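Long-range contact in surface layer protein (Geobacillus stearothermophilus, PDB 2RA1), which probably assembles with copies of itself into the crystalline surface layer that coats the bacterial cell, here represented by its N-terminal part: residues A331-N336 and V352-A357. Sequence-based numbering, arbitrary orientation.
Sequences ASITFN and VTVKDA
S332 and T334 pair with K355 and T353 in a two-stranded antiparallel ladder, its strands separated by a fifteen-residue connection, in the C-terminal beta region of this fragment, well away from its helices. The example illustrates two-faced packing: here I333, F335, V352 and V354 turn to one face, toward the neighbouring sheet, and S332, T334, T353 and K355 to the other, where waters bind. T334 and T353 form a hydrogen-bonded pair, T353 N lying 2.7 Å from T334 O and nearly in line with that carbonyl. At the other end the ladder closes in a classic beta bulge: A331 N and S332 N both donate to K355 O, the first at 2.7 Å and in the carbonyl plane, the second tilted from it. On the apolar face, with CG1 anti to the backbone N (chi1 -170°), I333 brings this atom within 3.7 Å of V354 CG2. V352 CG2 sits over one face of the F335 ring, 3.9 Å from the centroid and displaced toward the rim, a CH-pi contact. Beyond the F335-V352 pair, the side chain of N336 crosses that of T353 at about a right angle, and T353 OG1 donates to N336 OD1 at 2.7 Å, while a water joins N336 ND2 to V352 O. An alanine in place of N336 would probably leave the T353 hydroxyl without this acceptor and that water without one of its two protein partners. On the side of the threonines, a second water bridges T334 OG1 and T353 O. The apolar face packs against the neighbouring four-stranded sheet: I333 and V352 touch A394 on strand 389-397 and L368 on strand 367-372, while F335 and V354 meet V392 and V396 of strand 389-397.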
loop_
_atom_site.group_PDB
_atom_site.type_symbol
_atom_site.label_atom_id
_atom_site.label_comp_id
_atom_site.label_asym_id
_atom_site.label_seq_id
_atom_site.Cartn_x
_atom_site.Cartn_y
_atom_site.Cartn_z
ATOM N N ALA A 331 25.861 -39.537 4.886
ATOM C CA ALA A 331 25.647 -40.955 4.686
ATOM C C ALA A 331 25.823 -41.307 3.219
ATOM O O ALA A 331 26.295 -42.395 2.887
ATOM C CB ALA A 331 24.273 -41.348 5.154
ATOM N N SER A 332 25.435 -40.393 2.338
ATOM C CA SER A 332 25.619 -40.634 0.916
ATOM C C SER A 332 26.097 -39.392 0.143
ATOM O O SER A 332 25.936 -38.254 0.594
ATOM C CB SER A 332 24.348 -41.235 0.301
ATOM O OG SER A 332 23.459 -40.244 -0.161
ATOM N N ILE A 333 26.711 -39.630 -1.011
ATOM C CA ILE A 333 27.131 -38.548 -1.866
ATOM C C ILE A 333 27.053 -38.962 -3.321
ATOM O O ILE A 333 27.466 -40.060 -3.679
ATOM C CB ILE A 333 28.542 -38.036 -1.514
ATOM C CG1 ILE A 333 28.819 -36.748 -2.285
ATOM C CG2 ILE A 333 29.588 -39.080 -1.798
ATOM C CD1 ILE A 333 30.205 -36.231 -2.135
ATOM N N THR A 334 26.489 -38.082 -4.150
ATOM C CA THR A 334 26.373 -38.344 -5.581
ATOM C C THR A 334 26.563 -37.077 -6.412
ATOM O O THR A 334 26.362 -35.967 -5.924
ATOM C CB THR A 334 25.016 -38.939 -5.926
ATOM O OG1 THR A 334 23.995 -38.014 -5.540
ATOM C CG2 THR A 334 24.804 -40.254 -5.166
ATOM N N PHE A 335 26.957 -37.272 -7.671
ATOM C CA PHE A 335 27.059 -36.212 -8.652
ATOM C C PHE A 335 25.658 -35.909 -9.169
ATOM O O PHE A 335 24.840 -36.820 -9.359
ATOM C CB PHE A 335 27.995 -36.636 -9.784
ATOM C CG PHE A 335 29.446 -36.450 -9.454
ATOM C CD1 PHE A 335 30.249 -37.537 -9.133
ATOM C CD2 PHE A 335 30.005 -35.183 -9.439
ATOM C CE1 PHE A 335 31.587 -37.360 -8.813
ATOM C CE2 PHE A 335 31.338 -34.994 -9.119
ATOM C CZ PHE A 335 32.127 -36.095 -8.790
ATOM N N ASN A 336 25.364 -34.631 -9.375
ATOM C CA ASN A 336 23.995 -34.244 -9.679
ATOM C C ASN A 336 23.549 -34.699 -11.062
ATOM O O ASN A 336 22.373 -35.016 -11.275
ATOM C CB ASN A 336 23.821 -32.744 -9.492
ATOM C CG ASN A 336 24.099 -32.324 -8.089
ATOM O OD1 ASN A 336 24.030 -33.138 -7.171
ATOM N ND2 ASN A 336 24.429 -31.057 -7.898
ATOM N N VAL A 352 27.662 -31.823 -6.827
ATOM C CA VAL A 352 27.655 -33.001 -6.010
ATOM C C VAL A 352 26.706 -32.754 -4.826
ATOM O O VAL A 352 26.614 -31.641 -4.306
ATOM C CB VAL A 352 29.115 -33.301 -5.631
ATOM C CG1 VAL A 352 29.463 -32.727 -4.255
ATOM C CG2 VAL A 352 29.412 -34.765 -5.769
ATOM N N THR A 353 25.949 -33.774 -4.447
ATOM C CA THR A 353 25.006 -33.640 -3.348
ATOM C C THR A 353 25.297 -34.663 -2.252
ATOM O O THR A 353 25.552 -35.839 -2.537
ATOM C CB THR A 353 23.542 -33.849 -3.823
ATOM O OG1 THR A 353 23.141 -32.772 -4.678
ATOM C CG2 THR A 353 22.615 -33.887 -2.646
ATOM N N VAL A 354 25.233 -34.196 -1.005
ATOM C CA VAL A 354 25.458 -35.018 0.173
ATOM C C VAL A 354 24.177 -35.144 1.014
ATOM O O VAL A 354 23.490 -34.165 1.275
ATOM C CB VAL A 354 26.588 -34.426 1.039
ATOM C CG1 VAL A 354 26.858 -35.295 2.268
ATOM C CG2 VAL A 354 27.842 -34.269 0.218
ATOM N N LYS A 355 23.862 -36.363 1.432
ATOM C CA LYS A 355 22.685 -36.604 2.253
ATOM C C LYS A 355 23.033 -37.393 3.512
ATOM O O LYS A 355 24.028 -38.116 3.540
ATOM C CB LYS A 355 21.634 -37.354 1.442
ATOM C CG LYS A 355 21.188 -36.578 0.243
ATOM C CD LYS A 355 20.186 -37.355 -0.571
ATOM C CE LYS A 355 19.665 -36.518 -1.715
ATOM N NZ LYS A 355 18.672 -37.268 -2.537
ATOM N N ASP A 356 22.228 -37.229 4.556
ATOM C CA ASP A 356 22.310 -38.085 5.741
ATOM C C ASP A 356 21.513 -39.354 5.484
ATOM O O ASP A 356 20.928 -39.517 4.411
ATOM C CB ASP A 356 21.744 -37.371 6.974
ATOM C CG ASP A 356 20.297 -36.935 6.787
ATOM O OD1 ASP A 356 19.639 -37.430 5.844
ATOM O OD2 ASP A 356 19.821 -36.092 7.581
ATOM N N ALA A 357 21.462 -40.233 6.479
ATOM C CA ALA A 357 20.862 -41.563 6.309
ATOM C C ALA A 357 19.371 -41.529 5.934
ATOM O O ALA A 357 18.909 -42.304 5.087
ATOM C CB ALA A 357 21.086 -42.391 7.551
HETATM O O HOH W 1 21.512 -41.145 2.530
HETATM O O HOH W 2 23.147 -37.378 -2.555
HETATM O O HOH W 3 24.559 -29.450 -5.206
#